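Local coordinates for PfkB family carbohydrate kinase (Listeria grayi DSM 20601, PDB 4GM6), which probably transfers a phosphoryl group from ATP to a sugar or related substrate, as a carbohydrate kinase of the PfkB family, at residues G110-E115 against P123-D128; E32-L37 against Y127-S132; D287-G292 against H327-P332; T39-P44 against L114-A119. All coordinates share one frame; numbering follows the deposited sequence.

Contact 1. Residues G110-E115 against P123-D128; sequences GTYYLE and PSVVYD
Tyr127 lays CZ over one face of the Tyr112 ring, displaced toward the rim, while Val125 CG1 touches Tyr112 CD1 at 3.7 Å. The two rings run side by side but oblique, centroids 5.0 Å apart and planes at 31°. On the opposite face of the sheet the Tyr113 ring receives Val126 O at its edge, in plane, 3.7 Å from CD2. These strands, 111-115 and 124-128, form an antiparallel beta hairpin in the four-stranded lid sheet of the ribokinase-like fold. Thr111 with Asp128, Tyr113 with Val126 and Glu115 with Ser124 are hydrogen-bonded pairs; Glu115 N bonds Ser124 O at 2.8 Å. Tyr112 with Tyr127 is a non-hydrogen-bonded pair. A chi1 of 72° swings the Tyr112 ring between its own N and carbonyl carbon, alongside Tyr127, and the pair also packs through Tyr112 CB on Tyr127 CD2 (3.4 Å). The second subunit packs against Thr111, Tyr113 and Val126, in keeping with the beta-clasp dimers of this family, and its Arg108 makes a salt bridge with Asp128 OD1. One water joins Thr111 OG1 (2.7 Å) and Tyr113 OH (2.6 Å), and gives a proton to Asp128 OD2 (2.7 Å).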
# COMPACT_ATOMS: atom_id res chain seq x y z
N GLY C 110 6.38 25.22 -6.45
CA GLY C 110 6.22 25.34 -5.01
C GLY C 110 5.54 24.11 -4.43
O GLY C 110 4.71 23.48 -5.08
N THR C 111 5.89 23.77 -3.19
CA THR C 111 5.30 22.60 -2.56
C THR C 111 4.95 22.96 -1.14
O THR C 111 5.32 24.02 -0.65
CB THR C 111 6.28 21.39 -2.54
OG1 THR C 111 7.45 21.71 -1.75
CG2 THR C 111 6.73 21.02 -3.95
N TYR C 112 4.20 22.07 -0.48
CA TYR C 112 4.08 22.13 0.95
C TYR C 112 3.79 20.74 1.48
O TYR C 112 3.28 19.89 0.75
CB TYR C 112 3.05 23.17 1.44
CG TYR C 112 1.59 22.86 1.21
CD1 TYR C 112 0.81 22.33 2.23
CD2 TYR C 112 0.98 23.13 -0.00
CE1 TYR C 112 -0.54 22.07 2.04
CE2 TYR C 112 -0.36 22.87 -0.21
CZ TYR C 112 -1.11 22.35 0.82
OH TYR C 112 -2.45 22.10 0.61
N TYR C 113 4.16 20.51 2.73
CA TYR C 113 4.04 19.21 3.35
C TYR C 113 2.90 19.32 4.33
O TYR C 113 2.80 20.31 5.06
CB TYR C 113 5.34 18.88 4.08
CG TYR C 113 6.52 18.73 3.16
CD1 TYR C 113 6.90 17.48 2.69
CD2 TYR C 113 7.25 19.84 2.73
CE1 TYR C 113 7.98 17.33 1.84
CE2 TYR C 113 8.33 19.70 1.87
CZ TYR C 113 8.68 18.43 1.44
OH TYR C 113 9.76 18.25 0.60
N LEU C 114 2.02 18.33 4.35
CA LEU C 114 0.91 18.35 5.27
C LEU C 114 0.90 17.09 6.14
O LEU C 114 0.81 15.97 5.62
CB LEU C 114 -0.41 18.49 4.51
CG LEU C 114 -1.59 18.90 5.40
CD1 LEU C 114 -2.71 19.55 4.60
CD2 LEU C 114 -2.11 17.69 6.15
N GLU C 115 1.01 17.27 7.44
CA GLU C 115 0.95 16.16 8.38
C GLU C 115 -0.48 16.06 8.84
O GLU C 115 -1.09 17.03 9.31
CB GLU C 115 1.84 16.44 9.59
CG GLU C 115 2.08 15.26 10.50
CD GLU C 115 2.91 15.68 11.70
OE1 GLU C 115 2.39 16.48 12.51
OE2 GLU C 115 4.08 15.24 11.82
N PRO C 123 -4.04 19.14 12.08
CA PRO C 123 -3.10 19.05 10.95
C PRO C 123 -1.98 20.07 11.09
O PRO C 123 -2.18 21.13 11.67
CB PRO C 123 -3.97 19.38 9.74
CG PRO C 123 -5.38 19.04 10.17
CD PRO C 123 -5.43 19.38 11.64
N SER C 124 -0.81 19.75 10.56
CA SER C 124 0.35 20.62 10.65
C SER C 124 0.94 20.80 9.23
O SER C 124 1.07 19.84 8.47
CB SER C 124 1.36 19.97 11.61
OG SER C 124 2.60 20.63 11.64
N VAL C 125 1.30 22.03 8.86
CA VAL C 125 1.83 22.30 7.52
C VAL C 125 3.25 22.86 7.56
O VAL C 125 3.64 23.56 8.51
CB VAL C 125 0.91 23.28 6.76
CG1 VAL C 125 1.61 23.81 5.52
CG2 VAL C 125 -0.38 22.59 6.36
N VAL C 126 4.04 22.53 6.54
CA VAL C 126 5.36 23.13 6.36
C VAL C 126 5.44 23.58 4.91
O VAL C 126 5.41 22.76 4.00
CB VAL C 126 6.51 22.13 6.62
CG1 VAL C 126 7.86 22.84 6.53
CG2 VAL C 126 6.35 21.49 7.98
N TYR C 127 5.53 24.88 4.68
CA TYR C 127 5.60 25.37 3.31
C TYR C 127 7.00 25.22 2.71
O TYR C 127 8.02 25.37 3.39
CB TYR C 127 5.06 26.81 3.21
CG TYR C 127 3.54 26.82 3.04
CD1 TYR C 127 2.69 27.00 4.13
CD2 TYR C 127 2.96 26.58 1.79
CE1 TYR C 127 1.31 26.98 3.98
CE2 TYR C 127 1.58 26.56 1.63
CZ TYR C 127 0.76 26.75 2.72
OH TYR C 127 -0.61 26.71 2.55
N ASP C 128 7.03 24.90 1.42
CA ASP C 128 8.28 24.92 0.67
C ASP C 128 8.00 25.58 -0.68
O ASP C 128 8.28 25.00 -1.74
CB ASP C 128 8.84 23.51 0.48
CG ASP C 128 10.25 23.52 -0.10
OD1 ASP C 128 10.87 24.61 -0.20
OD2 ASP C 128 10.76 22.44 -0.45
O HOH W 1 9.59 20.12 -1.26

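Contact 2. Residues E32-L37 against Y127-S132; sequences ELLMRL and YDRQHS
Arg129 turns toward Glu32 by two bends: chi1 of 74° carries CG between its backbone N and carbonyl carbon, and chi3 of -56° folds the chain again before the guanidinium. Glu32 answers with an extended chain, CG trans to its N, that pushes the carboxylate between Arg129 and Ser132. The salt bridge runs from Arg129 NH1 to Glu32 OE1 (3.0 Å). It lies within the guanidinium plane but reaches the oxygen from above the carboxylate, the two planes being 64° apart. Glu32 OE2 accepts a short bond from Ser132 OG (2.5 Å), on the syn side but tilted out of the carboxylate plane. A water fills the angle beside the salt bridge: it donates to Glu32 OE1 (2.6 Å) and to Arg129 O, and accepts from Arg129 NE, lying at the guanidinium edge. A second water links Glu32 O to Arg129 NH1.

In the lid sheet of the ribokinase-like fold, strands 34-38 and 124-128 are separated by strand 111-115, so the contact is made by side chains where the outer strand gives way to a type II turn, Arg129 to Ser132. Ser132 is the N-cap of helix 133-136, its OG also receiving Ala135 N. Leu163 of helix 158-163 touches both Glu32 and Arg129, and the contact is largely buried. Leu34 supplies the apolar part: CD1 lies over one face of the guanidinium, toward its rim, 3.6 Å from Arg129 NH2, and also reaches the edge of the Tyr127 ring, 4.0 Å from CE2.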
# COMPACT_ATOMS: atom_id res chain seq x y z
N GLU C 32 -1.06 30.65 -7.99
CA GLU C 32 -0.00 29.67 -8.08
C GLU C 32 -0.53 28.27 -7.76
O GLU C 32 -1.33 28.12 -6.84
CB GLU C 32 1.10 30.03 -7.10
CG GLU C 32 2.19 28.98 -7.01
CD GLU C 32 3.36 29.42 -6.16
OE1 GLU C 32 3.21 30.34 -5.33
OE2 GLU C 32 4.45 28.82 -6.31
N LEU C 33 -0.05 27.28 -8.51
CA LEU C 33 -0.32 25.88 -8.22
C LEU C 33 0.80 25.30 -7.36
O LEU C 33 1.98 25.55 -7.61
CB LEU C 33 -0.44 25.05 -9.49
CG LEU C 33 -1.79 25.14 -10.20
CD1 LEU C 33 -1.78 26.37 -11.08
CD2 LEU C 33 -2.09 23.89 -11.02
N LEU C 34 0.43 24.52 -6.35
CA LEU C 34 1.40 23.92 -5.44
C LEU C 34 1.26 22.41 -5.52
O LEU C 34 0.17 21.88 -5.76
CB LEU C 34 1.12 24.36 -4.00
CG LEU C 34 1.21 25.86 -3.75
CD1 LEU C 34 0.83 26.20 -2.31
CD2 LEU C 34 2.63 26.29 -4.07
N MET C 35 2.35 21.70 -5.29
CA MET C 35 2.18 20.28 -5.07
C MET C 35 2.10 20.04 -3.56
O MET C 35 3.01 20.44 -2.81
CB MET C 35 3.30 19.46 -5.68
CG MET C 35 3.17 17.98 -5.32
SD MET C 35 4.34 16.91 -6.18
CE MET C 35 5.91 17.65 -5.73
N ARG C 36 1.01 19.45 -3.11
CA ARG C 36 0.91 19.11 -1.70
C ARG C 36 1.43 17.69 -1.47
O ARG C 36 1.13 16.79 -2.26
CB ARG C 36 -0.51 19.24 -1.16
CG ARG C 36 -0.59 18.55 0.18
CD ARG C 36 -1.86 18.78 0.99
NE ARG C 36 -3.11 18.82 0.24
CZ ARG C 36 -4.18 18.05 0.48
NH1 ARG C 36 -5.28 18.22 -0.23
NH2 ARG C 36 -4.16 17.12 1.41
N LEU C 37 2.21 17.50 -0.40
CA LEU C 37 2.76 16.18 -0.02
C LEU C 37 2.31 15.83 1.39
O LEU C 37 2.73 16.48 2.34
CB LEU C 37 4.28 16.20 -0.12
CG LEU C 37 4.74 16.57 -1.54
CD1 LEU C 37 5.85 17.59 -1.53
CD2 LEU C 37 5.19 15.35 -2.30
N TYR C 127 5.53 24.88 4.68
CA TYR C 127 5.60 25.37 3.31
C TYR C 127 7.00 25.22 2.71
O TYR C 127 8.02 25.37 3.39
CB TYR C 127 5.06 26.81 3.21
CG TYR C 127 3.54 26.82 3.04
CD1 TYR C 127 2.69 27.00 4.13
CD2 TYR C 127 2.96 26.58 1.79
CE1 TYR C 127 1.31 26.98 3.98
CE2 TYR C 127 1.58 26.56 1.63
CZ TYR C 127 0.76 26.75 2.72
OH TYR C 127 -0.61 26.71 2.55
N ASP C 128 7.03 24.90 1.42
CA ASP C 128 8.28 24.92 0.67
C ASP C 128 8.00 25.58 -0.68
O ASP C 128 8.28 25.00 -1.74
CB ASP C 128 8.84 23.51 0.48
CG ASP C 128 10.25 23.52 -0.10
OD1 ASP C 128 10.87 24.61 -0.20
OD2 ASP C 128 10.76 22.44 -0.45
N ARG C 129 7.46 26.79 -0.62
CA ARG C 129 6.89 27.47 -1.77
C ARG C 129 7.72 28.69 -2.19
O ARG C 129 7.58 29.18 -3.30
CB ARG C 129 5.44 27.90 -1.49
CG ARG C 129 5.31 29.11 -0.56
CD ARG C 129 3.86 29.53 -0.35
NE ARG C 129 3.19 29.82 -1.62
CZ ARG C 129 1.87 29.78 -1.80
NH1 ARG C 129 1.35 30.06 -2.98
NH2 ARG C 129 1.07 29.44 -0.79
N GLN C 130 8.60 29.16 -1.32
CA GLN C 130 9.48 30.26 -1.71
C GLN C 130 10.34 29.86 -2.91
O GLN C 130 10.65 28.68 -3.11
CB GLN C 130 10.39 30.69 -0.57
CG GLN C 130 9.72 31.51 0.51
CD GLN C 130 10.67 31.85 1.64
OE1 GLN C 130 11.75 32.39 1.41
NE2 GLN C 130 10.27 31.53 2.87
N HIS C 131 10.73 30.87 -3.68
CA HIS C 131 11.63 30.71 -4.82
C HIS C 131 11.02 29.88 -5.95
O HIS C 131 11.72 29.49 -6.88
CB HIS C 131 12.97 30.10 -4.41
CG HIS C 131 13.57 30.74 -3.19
ND1 HIS C 131 14.28 31.92 -3.25
CD2 HIS C 131 13.59 30.35 -1.90
CE1 HIS C 131 14.70 32.24 -2.04
NE2 HIS C 131 14.30 31.30 -1.20
N SER C 132 9.72 29.63 -5.89
CA SER C 132 9.04 28.97 -7.00
C SER C 132 9.04 29.85 -8.26
O SER C 132 9.24 31.07 -8.17
CB SER C 132 7.61 28.58 -6.60
OG SER C 132 6.78 29.74 -6.51
O HOH W 2 -1.30 29.35 -4.11
O HOH W 3 5.14 30.75 -3.61

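Contact 3. Residues D287-G292 against H327-P332; sequences DRVGGG and HGDINP
Asp287 reaches the facing loop with OD2, which accepts the backbone N of Gly328 at 2.9 Å. The donor comes in on the anti side, 34° out of the carboxylate plane. One water donates to the same OD2 (2.7 Å) and also bonds His327 ND1 (2.6 Å), tying the imidazole in indirectly. Further along, Val289 sets CG1 against the carboxylate of Asp329, 3.5 Å from OD1. At Gly290, which has no side chain, the CA lies 3.7 Å from Asp329 O. Another water donates both to Gly290 O (2.6 Å) and to Asp329 O (2.7 Å), closing the far end of the contact.

The next shell fixes these groups. Asp287 OD1 accepts Val289 N (3.0 Å) in an Asx turn, which holds the carboxylate while OD2 faces Gly328. Arg36 makes salt bridges to both acids, NH2 to Asp287 OD2 and NH1 to Asp329 OD1, while Asn61 ND2 donates to Asp329 OD2. The oxygens of Val289 and Gly328 face each other as two acceptors, and Lys323 NZ donates to both. Tyr112 and Leu114 of strand 111-115 pack on Val289. A type II turn from Arg288 to Gly291 leads into helix 291-304, with Gly290 at its N-cap. Asp-Arg-Val-Gly-Gly-Gly, followed at once by another aspartate, matches the DxxGxGD signature of PfkB kinases. In relatives the glycine-rich helix start forms the anion hole for the transferred phosphate, and the second aspartate is the catalytic base.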
# COMPACT_ATOMS: atom_id res chain seq x y z
N ASP C 287 -10.56 15.31 4.71
CA ASP C 287 -9.57 16.27 4.26
C ASP C 287 -10.25 17.63 4.09
O ASP C 287 -10.93 17.86 3.10
CB ASP C 287 -8.99 15.84 2.91
CG ASP C 287 -7.75 16.65 2.51
OD1 ASP C 287 -7.52 17.69 3.14
OD2 ASP C 287 -7.01 16.22 1.59
N ARG C 288 -10.07 18.51 5.07
CA ARG C 288 -10.68 19.85 5.01
C ARG C 288 -10.04 20.77 3.97
O ARG C 288 -10.58 21.84 3.67
CB ARG C 288 -10.60 20.56 6.36
CG ARG C 288 -9.19 21.00 6.72
CD ARG C 288 -9.16 21.82 8.00
NE ARG C 288 -9.53 23.22 7.77
CZ ARG C 288 -9.61 24.15 8.72
NH1 ARG C 288 -9.35 23.83 9.98
NH2 ARG C 288 -9.95 25.39 8.41
N VAL C 289 -8.89 20.37 3.42
CA VAL C 289 -8.16 21.28 2.52
C VAL C 289 -8.99 21.52 1.27
O VAL C 289 -9.51 20.59 0.67
CB VAL C 289 -6.74 20.77 2.15
CG1 VAL C 289 -6.10 21.71 1.13
CG2 VAL C 289 -5.85 20.68 3.38
N GLY C 290 -9.14 22.79 0.88
CA GLY C 290 -9.90 23.11 -0.31
C GLY C 290 -11.39 23.23 -0.07
O GLY C 290 -12.16 23.45 -1.01
N GLY C 291 -11.82 23.08 1.18
CA GLY C 291 -13.24 23.21 1.50
C GLY C 291 -13.71 24.64 1.28
O GLY C 291 -14.82 24.86 0.80
N GLY C 292 -12.86 25.61 1.61
CA GLY C 292 -13.21 27.02 1.42
C GLY C 292 -13.27 27.34 -0.07
O GLY C 292 -14.08 28.14 -0.51
N HIS C 327 -10.23 13.22 -0.19
CA HIS C 327 -8.81 13.51 -0.20
C HIS C 327 -8.45 14.38 -1.38
O HIS C 327 -8.94 14.16 -2.49
CB HIS C 327 -8.00 12.21 -0.29
CG HIS C 327 -7.98 11.42 0.98
ND1 HIS C 327 -7.45 11.91 2.16
CD2 HIS C 327 -8.43 10.17 1.26
CE1 HIS C 327 -7.57 11.00 3.11
NE2 HIS C 327 -8.16 9.94 2.59
N GLY C 328 -7.54 15.33 -1.15
CA GLY C 328 -7.05 16.19 -2.21
C GLY C 328 -7.65 17.58 -2.11
O GLY C 328 -8.39 17.89 -1.16
N ASP C 329 -7.36 18.40 -3.10
CA ASP C 329 -7.69 19.83 -3.03
C ASP C 329 -8.98 20.21 -3.74
O ASP C 329 -9.53 21.26 -3.47
CB ASP C 329 -6.57 20.67 -3.64
CG ASP C 329 -5.53 21.05 -2.62
OD1 ASP C 329 -5.10 20.17 -1.85
OD2 ASP C 329 -5.18 22.25 -2.59
N ILE C 330 -9.44 19.38 -4.65
CA ILE C 330 -10.57 19.77 -5.47
C ILE C 330 -11.83 18.97 -5.15
O ILE C 330 -11.75 17.87 -4.59
CB ILE C 330 -10.22 19.67 -6.97
CG1 ILE C 330 -9.88 18.22 -7.33
CG2 ILE C 330 -9.03 20.57 -7.30
CD1 ILE C 330 -11.08 17.42 -7.81
N ASN C 331 -12.97 19.53 -5.49
CA ASN C 331 -14.28 18.95 -5.22
C ASN C 331 -14.73 18.18 -6.45
O ASN C 331 -14.85 18.76 -7.52
CB ASN C 331 -15.29 20.07 -4.89
CG ASN C 331 -16.38 19.62 -3.94
OD1 ASN C 331 -16.30 18.55 -3.32
ND2 ASN C 331 -17.40 20.45 -3.78
N PRO C 332 -14.95 16.87 -6.31
CA PRO C 332 -15.21 16.00 -7.46
C PRO C 332 -16.68 15.90 -7.87
O PRO C 332 -16.99 15.22 -8.84
CB PRO C 332 -14.73 14.63 -6.97
CG PRO C 332 -15.01 14.66 -5.49
CD PRO C 332 -14.84 16.10 -5.06
O HOH W 4 -5.74 13.91 2.35
O HOH W 5 -12.06 22.22 -3.33

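Contact 4. Residues T39-P44 against L114-A119; sequences TQQGIP and LESGTA
Direct hydrogen bonds carry most of the contact between Thr39 and the end of strand 111-115. Thr39 N donates to Leu114 O (3.0 Å), continuing the pairing of strand 34-38 with strand 111-115. Thr39 OG1 works twice: it accepts Ser116 N (3.0 Å) in an almost straight bond of 178° and donates to Ile43 O (2.9 Å) of its own loop. With CG trans to the backbone N (chi1 -176°), the extended Gln41 crosses Thr118 at about a right angle and gives NE2 to its OG1 (3.0 Å), in the amide plane. Water adds to this: one donates to Thr39 O (2.6 Å) and weakly to Leu114 O, and another accepts Gly42 N (2.8 Å) while bonding Thr118 OG1.

Van der Waals contact is made by the Glu115 carboxylate against Pro44, OE2 3.2 Å from CA. Polar partners outside are Phe45 N on OE2 and Lys121, salt-bridged to OE1. In the fourth subunit, another copy of this protein, His327 touches Ile43 and Ile326 touches Pro44. The type II turn from Gln40 to Ile43, with Gly42 at positive phi, places the loop between strands 34-38 and 50-56 beside the end of strand 111-115, at the margin of the lid sheet of a ribokinase-like kinase.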
# COMPACT_ATOMS: atom_id res chain seq x y z
N THR C 39 1.11 13.17 4.69
CA THR C 39 1.27 11.90 5.42
C THR C 39 -0.09 11.22 5.52
O THR C 39 -1.13 11.85 5.33
CB THR C 39 1.80 12.10 6.85
OG1 THR C 39 0.79 12.71 7.68
CG2 THR C 39 3.03 12.97 6.85
N GLN C 40 -0.09 9.94 5.82
CA GLN C 40 -1.32 9.19 5.99
C GLN C 40 -1.88 9.46 7.41
O GLN C 40 -1.16 9.95 8.29
CB GLN C 40 -1.03 7.69 5.73
CG GLN C 40 -0.55 7.43 4.27
CD GLN C 40 0.92 7.86 4.04
OE1 GLN C 40 1.79 7.55 4.87
NE2 GLN C 40 1.22 8.57 2.92
N GLN C 41 -3.14 9.13 7.63
CA GLN C 41 -3.75 9.31 8.94
C GLN C 41 -2.94 8.65 10.06
O GLN C 41 -2.49 7.51 9.93
CB GLN C 41 -5.18 8.76 8.95
CG GLN C 41 -5.88 9.01 10.28
CD GLN C 41 -7.36 8.65 10.25
OE1 GLN C 41 -7.79 7.68 9.63
NE2 GLN C 41 -8.15 9.43 10.96
N GLY C 42 -2.74 9.39 11.15
CA GLY C 42 -2.05 8.86 12.33
C GLY C 42 -0.54 8.75 12.18
O GLY C 42 0.16 8.27 13.09
N ILE C 43 -0.01 9.16 11.04
CA ILE C 43 1.44 9.08 10.84
C ILE C 43 2.06 10.47 10.83
O ILE C 43 1.75 11.28 9.98
CB ILE C 43 1.81 8.43 9.49
CG1 ILE C 43 1.03 7.12 9.28
CG2 ILE C 43 3.33 8.23 9.41
CD1 ILE C 43 1.67 5.92 9.90
N PRO C 44 2.98 10.74 11.77
CA PRO C 44 3.65 12.04 11.78
C PRO C 44 4.79 12.08 10.76
O PRO C 44 5.26 11.03 10.31
CB PRO C 44 4.24 12.11 13.19
CG PRO C 44 4.54 10.68 13.52
CD PRO C 44 3.40 9.90 12.91
N LEU C 114 2.02 18.33 4.35
CA LEU C 114 0.91 18.35 5.27
C LEU C 114 0.90 17.09 6.14
O LEU C 114 0.81 15.97 5.62
CB LEU C 114 -0.41 18.49 4.51
CG LEU C 114 -1.59 18.90 5.40
CD1 LEU C 114 -2.71 19.55 4.60
CD2 LEU C 114 -2.11 17.69 6.15
N GLU C 115 1.01 17.27 7.44
CA GLU C 115 0.95 16.16 8.38
C GLU C 115 -0.48 16.06 8.84
O GLU C 115 -1.09 17.03 9.31
CB GLU C 115 1.84 16.44 9.59
CG GLU C 115 2.08 15.26 10.50
CD GLU C 115 2.91 15.68 11.70
OE1 GLU C 115 2.39 16.48 12.51
OE2 GLU C 115 4.08 15.24 11.82
N SER C 116 -1.01 14.87 8.67
CA SER C 116 -2.39 14.58 8.96
C SER C 116 -2.73 14.90 10.42
O SER C 116 -1.87 14.76 11.30
CB SER C 116 -2.66 13.10 8.67
OG SER C 116 -3.97 12.72 9.05
N GLY C 117 -3.96 15.31 10.67
CA GLY C 117 -4.47 15.52 12.02
C GLY C 117 -5.77 14.74 12.19
O GLY C 117 -6.54 14.57 11.24
N THR C 118 -6.00 14.26 13.40
CA THR C 118 -7.17 13.49 13.74
C THR C 118 -7.48 13.78 15.21
O THR C 118 -6.56 13.95 16.02
CB THR C 118 -6.91 11.97 13.60
OG1 THR C 118 -6.59 11.64 12.24
CG2 THR C 118 -8.12 11.17 14.06
N ALA C 119 -8.76 13.83 15.56
CA ALA C 119 -9.18 14.04 16.96
C ALA C 119 -8.49 15.25 17.59
O ALA C 119 -8.65 16.37 17.10
CB ALA C 119 -8.94 12.77 17.78
O HOH W 6 -2.11 14.30 5.49
O HOH W 7 -3.96 11.91 11.67
O HOH W 8 -0.21 12.80 11.96

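How the contacts relate
Contacts 1, 2 and 4 all belong to the four-stranded lid sheet, and contact 3 to the loops of the larger domain facing it. Contact 2 is buried, the others partly so; contact 3 lies nearest the chain's centre (about 11 Å between centres), contact 4 farthest (about 23 Å). Contact 1 is regular backbone pairing, contact 2 a salt bridge beyond the strand ends, contact 4 a mesh of side-chain, main-chain and water bonds. Contacts 1 and 4 share Leu114 and Glu115; contacts 1 and 2 share Tyr127 and Asp128. Arg36, on the strand of contact 2, reaches both acids of contact 3, while Leu114 CD1 packs on Val289 CG2 (3.6 Å). Contacts 1 and 2 adjoin the second subunit; contacts 3 and 4 meet other copies.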